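Long-range contact in NTF2 domain-containing protein (Chaetomium thermophilum, PDB 4X2H), which is of uncharacterised function but carries an NTF2 domain, a fold found in nuclear transport and mRNA export factors, and may take part in nuclear transport or RNA export: residues N31-Y36 against N158-E163. Residues are numbered along the deposited sequence; the frame is centred on the assembly and turned at random.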
loop_
_atom_site.group_PDB
_atom_site.type_symbol
_atom_site.label_atom_id
_atom_site.label_comp_id
_atom_site.label_asym_id
_atom_site.label_seq_id
_atom_site.Cartn_x
_atom_site.Cartn_y
_atom_site.Cartn_z
ATOM N N ASN B 31 7.092 0.798 -17.707
ATOM C CA ASN B 31 7.971 0.177 -18.702
ATOM C C ASN B 31 7.699 0.627 -20.134
ATOM O O ASN B 31 8.633 0.887 -20.893
ATOM C CB ASN B 31 7.858 -1.349 -18.644
ATOM C CG ASN B 31 8.252 -1.909 -17.301
ATOM O OD1 ASN B 31 7.840 -1.397 -16.259
ATOM N ND2 ASN B 31 9.064 -2.964 -17.312
ATOM N N ASN B 32 6.425 0.718 -20.497
ATOM C CA ASN B 32 6.043 1.036 -21.870
ATOM C C ASN B 32 5.640 2.499 -22.031
ATOM O O ASN B 32 4.782 2.832 -22.849
ATOM C CB ASN B 32 4.906 0.118 -22.321
ATOM C CG ASN B 32 5.293 -1.349 -22.272
ATOM O OD1 ASN B 32 6.454 -1.704 -22.483
ATOM N ND2 ASN B 32 4.322 -2.209 -21.984
ATOM N N ASN B 33 6.271 3.366 -21.243
ATOM C CA ASN B 33 6.035 4.802 -21.329
ATOM C C ASN B 33 7.189 5.487 -22.056
ATOM O O ASN B 33 8.358 5.221 -21.772
ATOM C CB ASN B 33 5.850 5.401 -19.933
ATOM C CG ASN B 33 5.604 6.897 -19.971
ATOM O OD1 ASN B 33 6.512 7.696 -19.747
ATOM N ND2 ASN B 33 4.371 7.281 -20.268
ATOM N N ALA B 34 6.845 6.360 -22.998
ATOM C CA ALA B 34 7.827 7.011 -23.860
ATOM C C ALA B 34 8.819 7.864 -23.075
ATOM O O ALA B 34 10.031 7.756 -23.257
ATOM C CB ALA B 34 7.113 7.870 -24.898
ATOM N N THR B 35 8.299 8.718 -22.202
ATOM C CA THR B 35 9.136 9.652 -21.464
ATOM C C THR B 35 10.010 8.946 -20.427
ATOM O O THR B 35 11.199 9.241 -20.307
ATOM C CB THR B 35 8.274 10.729 -20.779
ATOM O OG1 THR B 35 7.806 11.650 -21.772
ATOM C CG2 THR B 35 9.064 11.498 -19.729
ATOM N N TYR B 36 9.433 8.018 -19.674
ATOM C CA TYR B 36 10.209 7.308 -18.664
ATOM C C TYR B 36 11.256 6.415 -19.317
ATOM O O TYR B 36 12.338 6.224 -18.767
ATOM C CB TYR B 36 9.292 6.495 -17.753
ATOM C CG TYR B 36 8.621 7.332 -16.687
ATOM C CD1 TYR B 36 9.357 8.197 -15.889
ATOM C CD2 TYR B 36 7.256 7.269 -16.494
ATOM C CE1 TYR B 36 8.746 8.968 -14.912
ATOM C CE2 TYR B 36 6.635 8.038 -15.523
ATOM C CZ TYR B 36 7.384 8.883 -14.738
ATOM O OH TYR B 36 6.758 9.645 -13.776
ATOM N N ASN B 158 2.254 10.263 -15.246
ATOM C CA ASN B 158 2.474 10.020 -16.669
ATOM C C ASN B 158 2.639 11.356 -17.374
ATOM O O ASN B 158 1.653 12.025 -17.682
ATOM C CB ASN B 158 1.317 9.232 -17.288
ATOM C CG ASN B 158 1.581 8.847 -18.739
ATOM O OD1 ASN B 158 2.513 9.352 -19.375
ATOM N ND2 ASN B 158 0.755 7.956 -19.271
ATOM N N TRP B 159 3.887 11.743 -17.626
ATOM C CA TRP B 159 4.180 13.052 -18.202
ATOM C C TRP B 159 3.641 13.193 -19.624
ATOM O O TRP B 159 3.466 14.308 -20.114
ATOM C CB TRP B 159 5.688 13.313 -18.210
ATOM C CG TRP B 159 6.339 13.218 -16.870
ATOM C CD1 TRP B 159 7.371 12.396 -16.520
ATOM C CD2 TRP B 159 6.004 13.964 -15.690
ATOM N NE1 TRP B 159 7.705 12.590 -15.204
ATOM C CE2 TRP B 159 6.882 13.547 -14.671
ATOM C CE3 TRP B 159 5.056 14.949 -15.401
ATOM C CZ2 TRP B 159 6.834 14.075 -13.379
ATOM C CZ3 TRP B 159 5.013 15.475 -14.119
ATOM C CH2 TRP B 159 5.895 15.033 -13.125
ATOM N N ASP B 160 3.382 12.068 -20.281
ATOM C CA ASP B 160 2.926 12.082 -21.668
ATOM C C ASP B 160 1.419 12.281 -21.783
ATOM O O ASP B 160 0.914 12.559 -22.874
ATOM C CB ASP B 160 3.331 10.784 -22.371
ATOM C CG ASP B 160 4.839 10.608 -22.450
ATOM O OD1 ASP B 160 5.538 11.606 -22.731
ATOM O OD2 ASP B 160 5.323 9.477 -22.222
ATOM N N VAL B 161 0.711 12.154 -20.663
ATOM C CA VAL B 161 -0.748 12.244 -20.647
ATOM C C VAL B 161 -1.234 13.416 -19.797
ATOM O O VAL B 161 -2.168 14.118 -20.182
ATOM C CB VAL B 161 -1.380 10.925 -20.125
ATOM C CG1 VAL B 161 -2.874 11.091 -19.851
ATOM C CG2 VAL B 161 -1.154 9.810 -21.128
ATOM N N LEU B 162 -0.605 13.625 -18.644
ATOM C CA LEU B 162 -1.001 14.712 -17.747
ATOM C C LEU B 162 -0.961 16.066 -18.444
ATOM O O LEU B 162 0.096 16.521 -18.878
ATOM C CB LEU B 162 -0.101 14.747 -16.511
ATOM C CG LEU B 162 -0.396 13.694 -15.442
ATOM C CD1 LEU B 162 0.698 13.689 -14.395
ATOM C CD2 LEU B 162 -1.749 13.946 -14.790
ATOM N N GLU B 163 -2.128 16.697 -18.537
ATOM C CA GLU B 163 -2.279 18.002 -19.180
ATOM C C GLU B 163 -1.775 17.995 -20.624
ATOM O O GLU B 163 -1.346 19.020 -21.155
ATOM C CB GLU B 163 -1.566 19.076 -18.357
ATOM C CG GLU B 163 -2.411 19.569 -17.192
ATOM C CD GLU B 163 -1.590 19.956 -15.986
ATOM O OE1 GLU B 163 -2.143 19.945 -14.865
ATOM O OE2 GLU B 163 -0.393 20.276 -16.155
HETATM O O HOH W 1 6.089 9.860 -18.003
#
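Asp160 turns its carboxylate onto the first turn of helix 34-39 and grips Thr35 with both oxygens. Asp160 OD2 accepts from the Thr35 backbone N (3.1 Å) through its syn lone pair, while Thr35 OG1 donates to Asp160 OD1; the 2.5 Å from Thr35 OG1 to Asp160 OD1 is shorter than usual, so its exact length is doubtful. Chi1 of Thr35 (-74°) sets OG1 beside its own backbone N, which lets hydroxyl and amide address the same carboxylate. The remaining branch, Thr35 CG2, meets the edge of the Trp159 indole near its plane, 3.7 Å from Trp159 CD1. Asn33 is the N-cap of the helix: Asn33 OD1 takes Tyr36 N in the carbonyl plane at 2.9 Å, so side chains from both segments serve N-H groups of the first turn. In the NTF2 fold seen here, the contact ties this short helix to the loop joining strands 145-157 and 173-182 of the curved sheet. With an alanine at Asp160, the Thr35 amide and hydroxyl would be likely to lose the acceptor they share, weakening the hold of the loop on the helix start. On the loop side, Asn158 OD1 closes an Asx turn onto Asp160 N and also accepts a weak bond (129°) from Asn33 ND2, the two amide planes being nearly perpendicular; Asn158 ND2 bonds to Arg171 O. A water bridges the segments, donating to Asn33 OD1 and accepting from Trp159 N. The Tyr36 ring and the five-membered ring of Trp159 meet obliquely, centroids 5.2 Å apart and planes at 52°; their polar ends bond elsewhere, Trp159 NE1 to Phe103 O and Tyr36 OH to Pro157 O.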